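Local coordinates for piwi domain-containing protein (Vanderwaltozyma polyspora, PDB 5THE) that forms the C-terminal, Piwi-containing lobe of a budding yeast Argonaute, which probably binds RNA and contributes to the selectivity of target cleavage, at residues 341-346 with 356-361; 309-314 with 348-353. All blocks are in the same frame, centred on the assembly; numbering follows the deposited sequence.

Interaction 1: residues 341-346 with 356-361; sequences YFRDGV and KIEVKS
Glu-358 OE2 accepts two hydrogen bonds across this buried contact, from Tyr-341 OH and from Arg-343 NE, both at 2.7 Å. The two donors come from different directions: NE takes the syn lone pair, whereas the phenol hydroxyl meets the oxygen on its anti side, tilted 33° out of the carboxylate plane. The second oxygen, Glu-358 OE1, receives Arg-343 NH2 at 2.6 Å on its own syn lone pair, completing a side-on, bidentate salt bridge in which guanidinium and carboxylate are nearly coplanar. Beyond CG the Glu-358 chain runs extended (chi2 179°), carrying the carboxylate from helix 351-373 to the strand. There Tyr-341 and Arg-343, two residues apart, both direct their side chains at the helix. Arg-343 NH1 turns back on its own segment, donating to Gly-345 O at 3.0 Å and to Asp-344 O at 2.7 Å, each from above the carbonyl plane. Arg-343 and Glu-358 have further partners in the 309-314 loop, Glu-311 for the arginine. The helix thus packs on the strand of an RNase H-like beta-alpha-beta unit through a polar network; its paired charges probably keep Glu-358 ionised, and the donors on both carboxylate oxygens fix its rotation.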
# COMPACT_ATOMS: atom_id res chain seq x y z
N TYR A 341 -9.30 -2.62 11.22
CA TYR A 341 -9.89 -2.44 9.89
C TYR A 341 -9.80 -0.98 9.47
O TYR A 341 -10.56 -0.13 9.96
CB TYR A 341 -11.33 -2.94 9.91
CG TYR A 341 -12.09 -2.71 8.62
CD1 TYR A 341 -11.58 -3.16 7.41
CD2 TYR A 341 -13.32 -2.06 8.63
CE1 TYR A 341 -12.28 -2.95 6.22
CE2 TYR A 341 -14.03 -1.85 7.46
CZ TYR A 341 -13.51 -2.31 6.26
OH TYR A 341 -14.21 -2.11 5.09
N PHE A 342 -8.88 -0.68 8.55
CA PHE A 342 -8.72 0.69 8.05
C PHE A 342 -9.56 0.85 6.80
O PHE A 342 -9.37 0.11 5.83
CB PHE A 342 -7.26 1.01 7.73
CG PHE A 342 -6.44 1.30 8.94
CD1 PHE A 342 -6.34 2.59 9.44
CD2 PHE A 342 -5.77 0.28 9.58
CE1 PHE A 342 -5.57 2.85 10.56
CE2 PHE A 342 -4.99 0.54 10.70
CZ PHE A 342 -4.90 1.83 11.19
N ARG A 343 -10.47 1.82 6.81
CA ARG A 343 -11.39 2.00 5.70
C ARG A 343 -11.09 3.33 5.01
O ARG A 343 -11.19 4.39 5.63
CB ARG A 343 -12.84 1.97 6.18
CG ARG A 343 -13.82 2.31 5.10
CD ARG A 343 -13.76 1.36 3.93
NE ARG A 343 -15.10 1.23 3.38
CZ ARG A 343 -15.55 1.98 2.38
NH1 ARG A 343 -14.75 2.87 1.82
NH2 ARG A 343 -16.79 1.83 1.94
N ASP A 344 -10.74 3.27 3.73
CA ASP A 344 -10.45 4.46 2.94
C ASP A 344 -11.52 4.64 1.88
O ASP A 344 -12.23 3.70 1.51
CB ASP A 344 -9.07 4.36 2.28
CG ASP A 344 -8.60 5.69 1.73
OD1 ASP A 344 -7.92 5.72 0.69
OD2 ASP A 344 -8.94 6.71 2.34
N GLY A 345 -11.60 5.86 1.35
CA GLY A 345 -12.49 6.09 0.24
C GLY A 345 -13.91 6.14 0.73
O GLY A 345 -14.77 5.41 0.23
N VAL A 346 -14.17 6.98 1.74
CA VAL A 346 -15.47 7.01 2.41
C VAL A 346 -15.83 8.44 2.80
O VAL A 346 -14.98 9.23 3.20
CB VAL A 346 -15.48 6.08 3.65
CG1 VAL A 346 -14.48 6.56 4.70
CG2 VAL A 346 -16.88 5.99 4.22
N LYS A 356 -22.61 -0.27 10.34
CA LYS A 356 -23.79 -1.13 10.35
C LYS A 356 -23.71 -2.21 9.28
O LYS A 356 -24.30 -3.29 9.44
CB LYS A 356 -25.07 -0.31 10.15
CG LYS A 356 -25.61 0.33 11.42
CD LYS A 356 -26.77 1.26 11.13
CE LYS A 356 -27.53 1.64 12.41
NZ LYS A 356 -26.70 2.39 13.40
N ILE A 357 -22.98 -1.96 8.19
CA ILE A 357 -22.89 -2.90 7.08
C ILE A 357 -21.54 -3.59 7.05
O ILE A 357 -21.46 -4.82 7.08
CB ILE A 357 -23.19 -2.21 5.73
CG1 ILE A 357 -24.56 -1.53 5.76
CG2 ILE A 357 -23.08 -3.25 4.59
CD1 ILE A 357 -25.68 -2.49 6.08
N GLU A 358 -20.46 -2.81 6.95
CA GLU A 358 -19.14 -3.39 6.71
C GLU A 358 -18.57 -4.04 7.96
O GLU A 358 -18.10 -5.18 7.91
CB GLU A 358 -18.19 -2.33 6.16
CG GLU A 358 -18.59 -1.79 4.79
CD GLU A 358 -17.63 -0.72 4.27
OE1 GLU A 358 -18.04 0.04 3.36
OE2 GLU A 358 -16.48 -0.63 4.75
N VAL A 359 -18.59 -3.35 9.11
CA VAL A 359 -18.08 -3.99 10.32
C VAL A 359 -18.91 -5.22 10.67
O VAL A 359 -18.36 -6.29 10.97
CB VAL A 359 -18.03 -2.99 11.50
CG1 VAL A 359 -17.61 -3.70 12.79
CG2 VAL A 359 -17.07 -1.85 11.20
N LYS A 360 -20.24 -5.11 10.58
CA LYS A 360 -21.11 -6.27 10.78
C LYS A 360 -20.78 -7.38 9.79
O LYS A 360 -20.78 -8.57 10.15
CB LYS A 360 -22.58 -5.87 10.63
CG LYS A 360 -23.56 -7.05 10.74
CD LYS A 360 -25.01 -6.62 10.49
CE LYS A 360 -25.89 -7.83 10.19
NZ LYS A 360 -27.34 -7.56 10.36
N SER A 361 -20.51 -7.03 8.53
CA SER A 361 -20.15 -8.05 7.56
C SER A 361 -18.86 -8.76 7.96
O SER A 361 -18.74 -9.98 7.81
CB SER A 361 -20.02 -7.44 6.17
OG SER A 361 -19.51 -8.39 5.27

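Interaction 2: residues 309-314 with 348-353; sequences GEEIIT and VDQFSQ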
# COMPACT_ATOMS: atom_id res chain seq x y z
N GLY A 309 -21.12 3.96 -8.49
CA GLY A 309 -21.01 4.90 -7.38
C GLY A 309 -21.38 4.32 -6.03
O GLY A 309 -21.86 5.05 -5.16
N GLU A 310 -21.18 3.02 -5.84
CA GLU A 310 -21.56 2.39 -4.58
C GLU A 310 -20.38 2.48 -3.62
O GLU A 310 -19.35 1.85 -3.82
CB GLU A 310 -21.99 0.94 -4.79
CG GLU A 310 -22.21 0.22 -3.48
CD GLU A 310 -23.13 -0.97 -3.61
OE1 GLU A 310 -23.77 -1.10 -4.67
OE2 GLU A 310 -23.21 -1.77 -2.65
N GLU A 311 -20.56 3.27 -2.55
CA GLU A 311 -19.48 3.53 -1.61
C GLU A 311 -19.34 2.47 -0.53
O GLU A 311 -18.23 2.22 -0.06
CB GLU A 311 -19.69 4.89 -0.93
CG GLU A 311 -19.85 6.06 -1.89
CD GLU A 311 -19.70 7.40 -1.19
OE1 GLU A 311 -18.55 7.85 -1.00
OE2 GLU A 311 -20.74 7.98 -0.81
N ILE A 312 -20.43 1.82 -0.12
CA ILE A 312 -20.39 0.84 0.96
C ILE A 312 -20.03 -0.52 0.37
O ILE A 312 -20.63 -0.97 -0.61
CB ILE A 312 -21.73 0.78 1.71
CG1 ILE A 312 -22.06 2.14 2.32
CG2 ILE A 312 -21.68 -0.27 2.80
CD1 ILE A 312 -20.97 2.70 3.20
N ILE A 313 -19.03 -1.17 0.96
CA ILE A 313 -18.61 -2.50 0.54
C ILE A 313 -19.52 -3.52 1.20
O ILE A 313 -19.20 -4.04 2.28
CB ILE A 313 -17.14 -2.81 0.88
CG1 ILE A 313 -16.23 -1.62 0.58
CG2 ILE A 313 -16.69 -4.02 0.13
CD1 ILE A 313 -14.80 -1.75 1.19
N THR A 314 -20.64 -3.83 0.54
CA THR A 314 -21.70 -4.64 1.15
C THR A 314 -21.19 -5.99 1.61
O THR A 314 -21.57 -6.47 2.69
CB THR A 314 -22.85 -4.84 0.16
OG1 THR A 314 -23.28 -3.56 -0.31
CG2 THR A 314 -24.01 -5.54 0.85
N VAL A 348 -18.06 11.19 5.12
CA VAL A 348 -18.50 11.31 6.50
C VAL A 348 -19.94 10.83 6.67
O VAL A 348 -20.28 10.19 7.68
CB VAL A 348 -18.34 12.77 6.96
CG1 VAL A 348 -18.98 12.98 8.32
CG2 VAL A 348 -16.86 13.12 6.98
N ASP A 349 -20.81 11.12 5.70
CA ASP A 349 -22.20 10.71 5.88
C ASP A 349 -22.40 9.22 5.69
O ASP A 349 -23.49 8.71 5.98
CB ASP A 349 -23.14 11.49 4.95
CG ASP A 349 -22.55 11.71 3.58
OD1 ASP A 349 -21.84 10.82 3.08
OD2 ASP A 349 -22.81 12.79 3.00
N GLN A 350 -21.37 8.49 5.26
CA GLN A 350 -21.45 7.05 5.11
C GLN A 350 -20.95 6.29 6.34
O GLN A 350 -21.03 5.05 6.36
CB GLN A 350 -20.67 6.63 3.87
CG GLN A 350 -21.28 7.14 2.55
CD GLN A 350 -22.70 6.63 2.29
OE1 GLN A 350 -23.17 5.66 2.91
NE2 GLN A 350 -23.40 7.28 1.36
N PHE A 351 -20.44 6.99 7.36
CA PHE A 351 -19.81 6.32 8.50
C PHE A 351 -20.75 5.32 9.16
O PHE A 351 -20.35 4.21 9.51
CB PHE A 351 -19.36 7.35 9.54
CG PHE A 351 -18.13 8.12 9.16
CD1 PHE A 351 -17.42 7.81 8.01
CD2 PHE A 351 -17.67 9.16 9.97
CE1 PHE A 351 -16.28 8.52 7.68
CE2 PHE A 351 -16.53 9.88 9.64
CZ PHE A 351 -15.83 9.56 8.50
N SER A 352 -22.02 5.72 9.35
CA SER A 352 -22.97 4.84 10.02
C SER A 352 -23.15 3.54 9.25
O SER A 352 -23.26 2.46 9.85
CB SER A 352 -24.30 5.58 10.19
OG SER A 352 -25.11 4.91 11.14
N GLN A 353 -23.16 3.63 7.92
CA GLN A 353 -23.29 2.44 7.08
C GLN A 353 -22.02 1.60 7.08
O GLN A 353 -22.09 0.37 7.01
CB GLN A 353 -23.67 2.87 5.66
CG GLN A 353 -25.11 3.34 5.56
CD GLN A 353 -26.08 2.32 6.13
OE1 GLN A 353 -26.50 2.42 7.29
NE2 GLN A 353 -26.41 1.31 5.34
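The carboxylate of Glu-311 and the amide of Gln-350 stand steeply to one another, their planes 72° apart, with Glu-311 OE2 tilted well out of the amide plane, 3.5 Å from Gln-350 NE2. This is close packing without a hydrogen bond; OE2 rests equally against Gln-350 CG, while the other carboxylate oxygen, OE1, is bonded to Ser-347 OG. Ile-312 comes up on the same side of that amide plane, its CD1 3.7 Å from Gln-350 OE1. A bend at chi2 (-62°) folds the amide of Gln-350 back, so that its nitrogen end lies by the glutamate and its oxygen end by the isoleucine. Ile-312 CD1 also lies 3.7 Å from Gln-353 CB, three residues further on, and its chain crosses that of Gln-353 at about a right angle. An alanine in place of Gln-350 would remove the amide, and would probably leave the Glu-311 carboxylate and the Ile-312 methyl without the cover that the amide gives them. Along the helix, Val-354, Ile-357 and Glu-358 continue the surface that receives Ile-312. Ile-313, the centre of an inverse gamma turn, packs instead on strands 264-274, 300-305 and 339-344. The irregular segment thus lies between the start of helix 351-373 and these strands, near the surface of the Piwi domain.

How the interactions relate
From the N terminus, the chain leaves strand 300-305, passes through 309-314 and helix 320-329, and enters strand 339-344. It then reaches 348-353, where interaction 2 closes a long loop, and continues along the helix to 356-361, where interaction 1 closes a short one. The segments alternate, so the two contacts cross rather than nest, with centres about 8 Å apart. Two direct links join them: Arg-343 NH2 to Glu-311 O (2.5 Å) and Glu-358 OE1 to Ile-313 N (2.9 Å), both probable hydrogen bonds. Strand 339-344, successive turns of helix 351-373 and the 309-314 loop are thus tied together inside the Piwi domain.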